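Local atomic coordinates of thin, isoform D (Drosophila melanogaster, PDB entry 6XG7), a protein that probably transfers ubiquitin to other proteins in its full-length form, of which this fragment is the NHL-repeat beta-propeller, a module associated with protein-protein interaction. Residues Thr46-Leu51 / Cys297-His302; Leu32-Gly37 / Asn301-Val306. All coordinates share one frame; numbering follows the deposited sequence.

Contact 1. Residues Thr46-Leu51 / Cys297-His302; sequences TWPRGL and CDRENH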
loop_
_atom_site.group_PDB
_atom_site.type_symbol
_atom_site.label_atom_id
_atom_site.label_comp_id
_atom_site.label_asym_id
_atom_site.label_seq_id
_atom_site.Cartn_x
_atom_site.Cartn_y
_atom_site.Cartn_z
ATOM N N THR A 46 5.668 12.767 9.080
ATOM C CA THR A 46 7.091 12.476 9.212
ATOM C C THR A 46 7.287 11.068 8.674
ATOM O O THR A 46 6.879 10.092 9.313
ATOM C CB THR A 46 7.611 12.651 10.637
ATOM O OG1 THR A 46 7.280 13.968 11.119
ATOM C CG2 THR A 46 9.121 12.503 10.633
ATOM N N TRP A 47 7.850 10.981 7.473
ATOM C CA TRP A 47 8.114 9.726 6.781
ATOM C C TRP A 47 6.858 8.880 6.627
ATOM O O TRP A 47 6.801 7.734 7.087
ATOM C CB TRP A 47 9.281 8.961 7.417
ATOM C CG TRP A 47 10.565 9.795 7.277
ATOM C CD1 TRP A 47 11.210 10.124 6.107
ATOM C CD2 TRP A 47 11.310 10.439 8.327
ATOM N NE1 TRP A 47 12.317 10.909 6.374
ATOM C CE2 TRP A 47 12.396 11.116 7.724
ATOM C CE3 TRP A 47 11.176 10.491 9.719
ATOM C CZ2 TRP A 47 13.317 11.849 8.464
ATOM C CZ3 TRP A 47 12.096 11.215 10.449
ATOM C CH2 TRP A 47 13.140 11.893 9.821
ATOM N N PRO A 48 5.845 9.404 5.955
ATOM C CA PRO A 48 4.637 8.613 5.695
ATOM C C PRO A 48 4.925 7.438 4.773
ATOM O O PRO A 48 5.823 7.484 3.928
ATOM C CB PRO A 48 3.710 9.625 5.012
ATOM C CG PRO A 48 4.643 10.566 4.315
ATOM C CD PRO A 48 5.866 10.663 5.188
ATOM N N ARG A 49 4.133 6.379 4.935
ATOM C CA ARG A 49 4.363 5.142 4.196
ATOM C C ARG A 49 3.105 4.698 3.469
ATOM O O ARG A 49 2.884 5.096 2.318
ATOM C CB ARG A 49 4.969 4.078 5.114
ATOM C CG ARG A 49 6.359 4.492 5.601
ATOM C CD ARG A 49 7.142 3.331 6.144
ATOM N NE ARG A 49 8.354 3.747 6.852
ATOM C CZ ARG A 49 9.594 3.706 6.360
ATOM N NH1 ARG A 49 9.836 3.277 5.120
ATOM N NH2 ARG A 49 10.605 4.110 7.125
ATOM N N GLY A 50 2.277 3.881 4.117
ATOM C CA GLY A 50 1.079 3.395 3.475
ATOM C C GLY A 50 0.046 4.481 3.251
ATOM O O GLY A 50 -0.023 5.486 3.955
ATOM N N LEU A 51 -0.777 4.250 2.240
ATOM C CA LEU A 51 -1.861 5.133 1.861
ATOM C C LEU A 51 -3.068 4.290 1.485
ATOM O O LEU A 51 -2.931 3.217 0.904
ATOM C CB LEU A 51 -1.385 5.894 0.614
ATOM C CG LEU A 51 -2.062 7.120 0.073
ATOM C CD1 LEU A 51 -2.244 8.144 1.171
ATOM C CD2 LEU A 51 -1.186 7.653 -1.057
ATOM N N CYS A 297 2.282 8.504 -1.881
ATOM C CA CYS A 297 3.077 8.938 -0.711
ATOM C C CYS A 297 4.612 9.053 -1.042
ATOM O O CYS A 297 5.352 8.158 -1.632
ATOM C CB CYS A 297 2.956 7.846 0.313
ATOM S SG CYS A 297 3.940 8.358 1.707
ATOM N N ASP A 298 5.111 10.291 -0.933
ATOM C CA ASP A 298 6.494 10.661 -1.256
ATOM C C ASP A 298 7.198 10.812 0.092
ATOM O O ASP A 298 7.252 11.894 0.664
ATOM C CB ASP A 298 6.434 11.993 -2.094
ATOM C CG ASP A 298 7.779 12.432 -2.649
ATOM O OD1 ASP A 298 8.741 11.652 -2.633
ATOM O OD2 ASP A 298 7.838 13.592 -3.111
ATOM N N ARG A 299 7.675 9.680 0.633
ATOM C CA ARG A 299 8.129 9.625 2.023
ATOM C C ARG A 299 9.241 10.633 2.302
ATOM O O ARG A 299 9.249 11.284 3.342
ATOM C CB ARG A 299 8.628 8.214 2.348
ATOM C CG ARG A 299 9.068 7.986 3.803
ATOM C CD ARG A 299 10.083 6.826 3.933
ATOM N NE ARG A 299 11.316 7.153 3.209
ATOM C CZ ARG A 299 11.700 6.621 2.045
ATOM N NH1 ARG A 299 10.995 5.667 1.455
ATOM N NH2 ARG A 299 12.814 7.046 1.466
ATOM N N GLU A 300 10.211 10.735 1.401
ATOM C CA GLU A 300 11.382 11.579 1.618
ATOM C C GLU A 300 11.034 13.069 1.613
ATOM O O GLU A 300 11.734 13.874 2.243
ATOM C CB GLU A 300 12.398 11.212 0.537
ATOM C CG GLU A 300 13.841 11.394 0.862
ATOM C CD GLU A 300 14.323 10.609 2.080
ATOM O OE1 GLU A 300 15.034 11.224 2.878
ATOM O OE2 GLU A 300 14.023 9.398 2.233
ATOM N N ASN A 301 9.963 13.461 0.926
ATOM C CA ASN A 301 9.459 14.826 0.955
ATOM C C ASN A 301 8.295 15.004 1.924
ATOM O O ASN A 301 7.683 16.076 1.964
ATOM C CB ASN A 301 9.040 15.251 -0.450
ATOM C CG ASN A 301 10.217 15.430 -1.372
ATOM O OD1 ASN A 301 11.203 16.076 -1.010
ATOM N ND2 ASN A 301 10.137 14.842 -2.566
ATOM N N HIS A 302 7.980 13.974 2.707
ATOM C CA HIS A 302 6.991 14.055 3.781
ATOM C C HIS A 302 5.645 14.535 3.266
ATOM O O HIS A 302 4.974 15.349 3.907
ATOM C CB HIS A 302 7.479 14.960 4.909
ATOM C CG HIS A 302 8.802 14.563 5.456
ATOM N ND1 HIS A 302 8.957 13.529 6.350
ATOM C CD2 HIS A 302 10.037 15.066 5.236
ATOM C CE1 HIS A 302 10.237 13.416 6.662
ATOM N NE2 HIS A 302 10.912 14.339 5.999
#
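The side chains of Trp47 and His302 run alongside each other, their rings turned well out of parallel, where the first and last NHL repeats of the beta-propeller meet. Their arrangement is edge-to-face (T-shaped): the His302 edge is directed at the five-membered ring of Trp47, with centroids 4.3 Å apart and planes at 58°. His302 CE1 does the touching, 3.3 Å from Trp47 NE1 and offset toward the rim of the indole face. The same imidazole is gripped from a second direction, because Trp47 N donates to His302 ND1 at 3.0 Å with a nearly straight N-H...N angle of 168°. The donor lies close to the imidazole plane; ND1 is the acceptor, and the in-plane bond together with the indole face restrains the ring's rotation. In Trp47 the indole CG stands opposite the carbonyl carbon and beside the backbone N (chi1 -63°), which brings the ring to the imidazole that its own N-H holds.

Arg299 comes in from another direction: its CG sits at the indole edge, in the ring plane, 3.7 Å from Trp47 CB. An alanine here in place of Trp47 removes the indole face, and the imidazole, though its bond to the backbone N could persist, would probably be freer to tilt.

Arg299 also runs alongside Arg49, their guanidinium planes not far from parallel. Both NH1 atoms form salt bridges with Glu284 OE2, so the two like charges share one carboxylate of the last blade; Arg299 NH2 additionally pairs with Glu300 OE2 at 2.8 Å. Pro48 fills the middle of the contact, its CD 3.8 Å from His302 CA. Arg299 CD lies over one face of the Arg49 guanidinium, 3.8 Å from Arg49 NH1.

Contact 2. Residues Leu32-Gly37 / Asn301-Val306; sequences LFQLGG and NHRVQV
Gln34 and Arg303 meet above an antiparallel strand pair, 33-36 with 303-306, whose axes approach to 4.7 Å at 162°. The N-terminal strand thereby completes the last blade, the "Velcro" closure of beta-propellers. Starting from CB, Arg303 first packs 3.3 Å from Leu35 O; its extended chain then carries CD to within 3.6 Å of Gln34 OE1. NE turns to Asp298 OD2 in a salt bridge and NH2 reaches Gly276 O. NH1 meets Gln34 OE1 at 2.8 Å, a weak bond bent to 125°, with the amide and guanidinium planes perpendicular; that OE1 also accepts from Gln31 NE2.

Phe33 and Val306 share the other face of the sheet, the ring laid over the valine so that Val306 CB sits 4.0 Å from the Phe33 ring centroid, a CH-pi contact. Leu35 CD2 lies 3.9 Å from Val304 CB beside them. A classic beta bulge sets Leu32 and Phe33 together against the single residue Val306, and Gly37 N reaches His302 O at 2.8 Å. Five backbone bonds and an apolar face thus carry the closure, while the charge of Arg303 is probably balanced chiefly by Asp298 within its own blade.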
loop_
_atom_site.group_PDB
_atom_site.type_symbol
_atom_site.label_atom_id
_atom_site.label_comp_id
_atom_site.label_asym_id
_atom_site.label_seq_id
_atom_site.Cartn_x
_atom_site.Cartn_y
_atom_site.Cartn_z
ATOM N N LEU A 32 -2.622 17.570 -8.955
ATOM C CA LEU A 32 -3.768 18.406 -8.638
ATOM C C LEU A 32 -3.473 19.216 -7.393
ATOM O O LEU A 32 -3.646 20.434 -7.383
ATOM C CB LEU A 32 -4.986 17.528 -8.387
ATOM C CG LEU A 32 -5.568 16.746 -9.558
ATOM C CD1 LEU A 32 -6.625 15.778 -9.035
ATOM C CD2 LEU A 32 -6.176 17.688 -10.574
ATOM N N PHE A 33 -3.010 18.541 -6.340
ATOM C CA PHE A 33 -2.661 19.192 -5.087
ATOM C C PHE A 33 -1.746 18.255 -4.313
ATOM O O PHE A 33 -1.541 17.099 -4.687
ATOM C CB PHE A 33 -3.902 19.593 -4.273
ATOM C CG PHE A 33 -4.780 18.439 -3.848
ATOM C CD1 PHE A 33 -4.546 17.756 -2.664
ATOM C CD2 PHE A 33 -5.876 18.076 -4.614
ATOM C CE1 PHE A 33 -5.388 16.718 -2.266
ATOM C CE2 PHE A 33 -6.709 17.041 -4.234
ATOM C CZ PHE A 33 -6.467 16.357 -3.053
ATOM N N GLN A 34 -1.218 18.758 -3.210
ATOM C CA GLN A 34 -0.443 17.948 -2.290
ATOM C C GLN A 34 -0.825 18.322 -0.868
ATOM O O GLN A 34 -1.479 19.342 -0.622
ATOM C CB GLN A 34 1.056 18.135 -2.509
ATOM C CG GLN A 34 1.588 19.528 -2.220
ATOM C CD GLN A 34 3.088 19.558 -2.394
ATOM O OE1 GLN A 34 3.604 19.125 -3.415
ATOM N NE2 GLN A 34 3.792 20.004 -1.381
ATOM N N LEU A 35 -0.417 17.474 0.065
ATOM C CA LEU A 35 -0.633 17.731 1.481
ATOM C C LEU A 35 0.550 17.170 2.249
ATOM O O LEU A 35 1.274 16.302 1.763
ATOM C CB LEU A 35 -1.946 17.135 1.991
ATOM C CG LEU A 35 -2.170 15.647 1.715
ATOM C CD1 LEU A 35 -3.135 14.995 2.669
ATOM C CD2 LEU A 35 -2.709 15.424 0.316
ATOM N N GLY A 36 0.734 17.682 3.462
ATOM C CA GLY A 36 1.810 17.233 4.317
ATOM C C GLY A 36 2.862 18.284 4.610
ATOM O O GLY A 36 2.540 19.447 4.889
ATOM N N GLY A 37 4.120 17.885 4.557
ATOM C CA GLY A 37 5.230 18.678 5.055
ATOM C C GLY A 37 5.679 18.143 6.401
ATOM O O GLY A 37 4.876 17.640 7.191
ATOM N N ASN A 301 9.963 13.461 0.926
ATOM C CA ASN A 301 9.459 14.826 0.955
ATOM C C ASN A 301 8.295 15.004 1.924
ATOM O O ASN A 301 7.683 16.076 1.964
ATOM C CB ASN A 301 9.040 15.251 -0.450
ATOM C CG ASN A 301 10.217 15.430 -1.372
ATOM O OD1 ASN A 301 11.203 16.076 -1.010
ATOM N ND2 ASN A 301 10.137 14.842 -2.566
ATOM N N HIS A 302 7.980 13.974 2.707
ATOM C CA HIS A 302 6.991 14.055 3.781
ATOM C C HIS A 302 5.645 14.535 3.266
ATOM O O HIS A 302 4.974 15.349 3.907
ATOM C CB HIS A 302 7.479 14.960 4.909
ATOM C CG HIS A 302 8.802 14.563 5.456
ATOM N ND1 HIS A 302 8.957 13.529 6.350
ATOM C CD2 HIS A 302 10.037 15.066 5.236
ATOM C CE1 HIS A 302 10.237 13.416 6.662
ATOM N NE2 HIS A 302 10.912 14.339 5.999
ATOM N N ARG A 303 5.233 14.035 2.102
ATOM C CA ARG A 303 4.021 14.565 1.496
ATOM C C ARG A 303 3.273 13.471 0.750
ATOM O O ARG A 303 3.819 12.415 0.424
ATOM C CB ARG A 303 4.306 15.732 0.542
ATOM C CG ARG A 303 5.108 15.326 -0.694
ATOM C CD ARG A 303 5.373 16.523 -1.617
ATOM N NE ARG A 303 6.301 16.149 -2.678
ATOM C CZ ARG A 303 6.734 16.989 -3.619
ATOM N NH1 ARG A 303 6.282 18.234 -3.661
ATOM N NH2 ARG A 303 7.608 16.598 -4.521
ATOM N N VAL A 304 2.001 13.759 0.499
ATOM C CA VAL A 304 1.139 12.987 -0.379
ATOM C C VAL A 304 0.777 13.902 -1.536
ATOM O O VAL A 304 0.403 15.058 -1.323
ATOM C CB VAL A 304 -0.127 12.512 0.354
ATOM C CG1 VAL A 304 -1.111 11.918 -0.653
ATOM C CG2 VAL A 304 0.255 11.502 1.446
ATOM N N GLN A 305 0.921 13.394 -2.755
ATOM C CA GLN A 305 0.556 14.121 -3.962
ATOM C C GLN A 305 -0.587 13.393 -4.650
ATOM O O GLN A 305 -0.632 12.161 -4.659
ATOM C CB GLN A 305 1.746 14.219 -4.907
ATOM C CG GLN A 305 2.886 15.035 -4.325
ATOM C CD GLN A 305 4.234 14.559 -4.789
ATOM O OE1 GLN A 305 4.773 13.596 -4.252
ATOM N NE2 GLN A 305 4.795 15.226 -5.795
ATOM N N VAL A 306 -1.513 14.167 -5.217
ATOM C CA VAL A 306 -2.718 13.652 -5.851
ATOM C C VAL A 306 -2.701 14.083 -7.310
ATOM O O VAL A 306 -2.487 15.264 -7.602
ATOM C CB VAL A 306 -3.977 14.169 -5.133
ATOM C CG1 VAL A 306 -5.241 13.538 -5.715
ATOM C CG2 VAL A 306 -3.862 13.877 -3.626
#

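Overall arrangement
The two contacts, centres about 9 Å apart, join the same chain ends. From the N-terminus come 32-37 and then 46-51; near the C-terminus come 297-302 and 301-306, which overlap at Asn301 and His302. Strands 294-298 and 303-306 are neighbours in one sheet, and strand 33-36 is added at its outer edge. Contact 2 therefore supplies a strand to the last blade, while contact 1, its centre about 12 Å from the chain's centre, against about 16 Å for contact 2, sets the loop entering the first blade's strand 51-54 against it. Leu51 CD1 and Val304 CG2, 4.2 Å apart, link the two. Together they close the propeller ring by joining its first and last repeats.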